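Local atomic coordinates of flagellar biosynthesis protein FlhA (Bacillus subtilis, PDB entry 3MIX), a protein that takes part in the export of flagellar proteins through the type III secretion system, the chain here being its cytosolic domain. Residues A337-S342 with P358-L363; V282-T287 with Q375-V380. One frame throughout, in Å; residues are numbered along the deposited sequence.

Contact 1 (A337-S342 with P358-L363); sequences AILLCS and PDLPVL
L363 packs over both I338 and L340. Its CB lies 3.8 Å from CD2 of L340, the two side chains crossing obliquely; CG comes next, beside CG2 of I338, and the tip atom CD1 rests against that same methyl at 4.0 Å. The torsions explain the meeting. L363 holds CG anti to its carbonyl carbon (chi1 -59°), which places CG and CD1 next to I338, while CG2 of I338, anti to its own backbone N, is set beside L363. The I338 and P361 side chains cross at about a right angle, CG1 of I338 lying 4.1 Å from CG of P361. An alanine here, without CG1 and CG2, would probably cost the P361 ring and the L363 tip their partner in 337-342 and open a gap between them. On the opposite face, SG of C341 touches CG1 of V362 at 4.0 Å, and CD1 of L360 meets CB of A337 at 3.8 Å. Parallel pairing of L339 with V362 and L340 with L363 fixes this division of faces: L339 N donates to P361 O (2.9 Å) and L339 O accepts from L363 N (2.7 Å), so L339 is gripped at both its backbone polar atoms, and C341 N adds a more bent bond to L363 O (3.1 Å, 140° at the hydrogen). The two strands and helix 343-353 form a beta-alpha-beta unit; L353 of that helix packs on L339 and L360, F276 and I272 of helix 269-276 cover the I338 and L363 face, and strand 283-288 flanks 339-341.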
# COMPACT_ATOMS: atom_id res chain seq x y z
N ALA A 337 1.15 10.72 13.70
CA ALA A 337 1.98 9.92 14.61
C ALA A 337 3.02 9.08 13.86
O ALA A 337 2.67 8.24 13.02
CB ALA A 337 1.10 9.04 15.50
N ILE A 338 4.29 9.33 14.16
CA ILE A 338 5.43 8.61 13.57
C ILE A 338 6.24 7.97 14.70
O ILE A 338 6.25 8.48 15.81
CB ILE A 338 6.32 9.54 12.70
CG1 ILE A 338 5.63 9.88 11.38
CG2 ILE A 338 7.69 8.92 12.41
CD1 ILE A 338 5.25 11.34 11.24
N LEU A 339 6.92 6.86 14.41
CA LEU A 339 7.77 6.17 15.39
C LEU A 339 9.20 5.96 14.88
O LEU A 339 9.41 5.36 13.84
CB LEU A 339 7.14 4.82 15.78
CG LEU A 339 7.82 3.97 16.86
CD1 LEU A 339 7.80 4.67 18.23
CD2 LEU A 339 7.17 2.61 16.96
N LEU A 340 10.19 6.47 15.62
CA LEU A 340 11.60 6.26 15.29
C LEU A 340 12.23 5.17 16.15
O LEU A 340 11.89 5.04 17.32
CB LEU A 340 12.42 7.54 15.47
CG LEU A 340 12.69 8.49 14.30
CD1 LEU A 340 13.60 9.62 14.78
CD2 LEU A 340 13.31 7.80 13.08
N CYS A 341 13.13 4.41 15.55
CA CYS A 341 13.89 3.38 16.26
C CYS A 341 15.17 3.12 15.50
O CYS A 341 15.38 3.68 14.42
CB CYS A 341 13.06 2.10 16.44
SG CYS A 341 12.53 1.32 14.90
N SER A 342 16.03 2.27 16.06
CA SER A 342 17.32 1.99 15.44
C SER A 342 17.13 1.04 14.27
O SER A 342 16.20 0.24 14.29
CB SER A 342 18.32 1.43 16.45
OG SER A 342 17.94 0.14 16.89
N PRO A 358 -1.71 -0.83 11.42
CA PRO A 358 -1.11 -1.02 10.10
C PRO A 358 -0.40 0.24 9.60
O PRO A 358 0.74 0.15 9.14
CB PRO A 358 -2.31 -1.35 9.19
CG PRO A 358 -3.53 -1.00 9.99
CD PRO A 358 -3.14 -1.21 11.41
N ASP A 359 -1.07 1.39 9.72
CA ASP A 359 -0.54 2.63 9.15
C ASP A 359 0.12 3.61 10.13
O ASP A 359 0.03 4.83 9.96
CB ASP A 359 -1.58 3.32 8.26
CG ASP A 359 -2.94 3.41 8.90
OD1 ASP A 359 -3.12 4.28 9.77
OD2 ASP A 359 -3.83 2.62 8.52
N LEU A 360 0.79 3.08 11.15
CA LEU A 360 1.73 3.87 11.93
C LEU A 360 3.12 3.78 11.27
O LEU A 360 3.75 2.71 11.27
CB LEU A 360 1.81 3.37 13.38
CG LEU A 360 2.74 4.16 14.30
CD1 LEU A 360 2.12 5.49 14.69
CD2 LEU A 360 3.12 3.38 15.54
N PRO A 361 3.60 4.90 10.70
CA PRO A 361 4.91 4.85 10.07
C PRO A 361 6.00 4.58 11.09
O PRO A 361 6.12 5.29 12.10
CB PRO A 361 5.07 6.25 9.46
CG PRO A 361 3.68 6.80 9.40
CD PRO A 361 2.98 6.23 10.58
N VAL A 362 6.76 3.52 10.84
CA VAL A 362 7.89 3.16 11.68
C VAL A 362 9.16 3.43 10.89
O VAL A 362 9.45 2.76 9.89
CB VAL A 362 7.81 1.68 12.13
CG1 VAL A 362 8.98 1.32 13.04
CG2 VAL A 362 6.50 1.44 12.84
N LEU A 363 9.90 4.44 11.33
CA LEU A 363 11.10 4.86 10.61
C LEU A 363 12.35 4.47 11.37
O LEU A 363 12.29 4.22 12.57
CB LEU A 363 11.08 6.37 10.38
CG LEU A 363 9.91 6.96 9.59
CD1 LEU A 363 10.16 8.45 9.36
CD2 LEU A 363 9.65 6.21 8.25

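Contact 2 (V282-T287 with Q375-V380); sequences VLKVVT and QSIGVV
The flat peptide groups of V285 and Q375 meet N-H to C=O, edge to edge but not coplanar: V285 N stands out of the plane of the Q375 carbonyl, tilted 27°, and 3.1 Å from Q375 O. T287 N donates to G378 O. CG1 of V286 also presses on that oxygen, at 3.3 Å. V285 O receives the CA-H of S376 at a CA-to-O distance of 3.0 Å, almost straight at the hydrogen (178°). The pairing is parallel but irregular: K284 is bridged to Q375, yet T287 to V379, a slip of one residue that breaks the strand pairing into two short ladders with I377 in the interval. CD1 of I377 turns back to CB of K284 at 3.8 Å. Across the slip, the hydroxyls of S376 and T287 meet tip to tip, OG to OG1 at 2.9 Å; T287 OG1 stands between its backbone N and carbonyl carbon (chi1 46°), which brings it to the serine. Beyond, V380 N donates to T287 O at 2.9 Å, and the V380 and V286 side chains cross at about a right angle, CG2 of V380 lying 3.7 Å from CG1 of V286, where L330 of helix 313-332 packs on V286 and V323 on V380.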
# COMPACT_ATOMS: atom_id res chain seq x y z
N VAL A 282 10.55 21.42 13.04
CA VAL A 282 10.83 20.24 13.86
C VAL A 282 9.72 19.20 13.71
O VAL A 282 8.53 19.53 13.81
CB VAL A 282 11.09 20.60 15.36
CG1 VAL A 282 10.00 21.53 15.91
CG2 VAL A 282 11.24 19.33 16.21
N LEU A 283 10.13 17.97 13.45
CA LEU A 283 9.22 16.85 13.27
C LEU A 283 8.89 16.19 14.61
O LEU A 283 9.79 15.81 15.36
CB LEU A 283 9.85 15.84 12.31
CG LEU A 283 9.08 14.59 11.91
CD1 LEU A 283 7.79 14.93 11.17
CD2 LEU A 283 9.98 13.70 11.07
N LYS A 284 7.59 16.04 14.88
CA LYS A 284 7.11 15.43 16.12
C LYS A 284 7.17 13.90 16.03
O LYS A 284 6.41 13.30 15.27
CB LYS A 284 5.67 15.89 16.43
CG LYS A 284 5.29 17.30 15.96
CD LYS A 284 5.74 18.39 16.91
CE LYS A 284 5.06 19.71 16.56
NZ LYS A 284 5.49 20.84 17.43
N VAL A 285 8.05 13.29 16.82
CA VAL A 285 8.35 11.86 16.70
C VAL A 285 8.41 11.13 18.05
O VAL A 285 9.17 11.51 18.93
CB VAL A 285 9.69 11.65 15.94
CG1 VAL A 285 10.28 10.29 16.24
CG2 VAL A 285 9.51 11.83 14.44
N VAL A 286 7.62 10.07 18.19
CA VAL A 286 7.73 9.15 19.33
C VAL A 286 8.95 8.26 19.12
O VAL A 286 9.17 7.74 18.03
CB VAL A 286 6.46 8.26 19.49
CG1 VAL A 286 6.62 7.26 20.63
CG2 VAL A 286 5.23 9.11 19.74
N THR A 287 9.76 8.10 20.16
CA THR A 287 10.89 7.17 20.10
C THR A 287 10.61 5.90 20.89
O THR A 287 9.53 5.75 21.47
CB THR A 287 12.22 7.81 20.58
OG1 THR A 287 12.01 8.53 21.81
CG2 THR A 287 12.79 8.75 19.51
N GLN A 375 12.44 15.54 17.49
CA GLN A 375 12.22 15.63 18.93
C GLN A 375 11.13 14.67 19.42
O GLN A 375 10.04 14.60 18.85
CB GLN A 375 11.88 17.08 19.32
CG GLN A 375 11.80 17.32 20.83
CD GLN A 375 11.51 18.76 21.19
OE1 GLN A 375 12.24 19.37 21.98
NE2 GLN A 375 10.45 19.32 20.63
N SER A 376 11.44 13.95 20.49
CA SER A 376 10.51 13.03 21.14
C SER A 376 9.44 13.76 21.95
O SER A 376 9.71 14.79 22.58
CB SER A 376 11.25 12.04 22.04
OG SER A 376 12.30 11.38 21.35
N ILE A 377 8.23 13.21 21.93
CA ILE A 377 7.09 13.73 22.67
C ILE A 377 6.57 12.64 23.60
O ILE A 377 5.95 12.91 24.63
CB ILE A 377 5.98 14.23 21.70
CG1 ILE A 377 6.33 15.62 21.16
CG2 ILE A 377 4.61 14.29 22.38
CD1 ILE A 377 7.15 15.61 19.90
N GLY A 378 6.85 11.40 23.21
CA GLY A 378 6.57 10.23 24.02
C GLY A 378 7.67 9.20 23.80
O GLY A 378 8.27 9.14 22.73
N VAL A 379 7.96 8.42 24.83
CA VAL A 379 8.92 7.32 24.70
C VAL A 379 8.21 6.00 25.01
O VAL A 379 7.72 5.80 26.13
CB VAL A 379 10.17 7.51 25.61
CG1 VAL A 379 11.15 6.35 25.42
CG2 VAL A 379 10.86 8.84 25.31
N VAL A 380 8.16 5.14 24.00
CA VAL A 380 7.55 3.80 24.10
C VAL A 380 8.30 2.95 25.12
O VAL A 380 9.52 2.76 25.00
CB VAL A 380 7.51 3.09 22.70
CG1 VAL A 380 7.16 1.61 22.83
CG2 VAL A 380 6.52 3.79 21.77

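In the fold
The two contacts lie about 10 Å apart, centre to centre, and meet at V286, whose backbone N and O face I338 O and L340 N in probable hydrogen bonds. Strand 283-288 therefore stands between 339-341 and the segment 375-380; pairing is parallel within each contact, and V286 probably links the two pairs. Contact 1 is the inner one: most of its touching residues are buried, its register is regular and its side-chain chemistry is apolar. Contact 2, farther from the chain's centre, is partly buried; it slips register and adds a hydroxyl pair to its backbone bonds. Where they adjoin, L340 packs on V285, and L339 touches both V286 and V380.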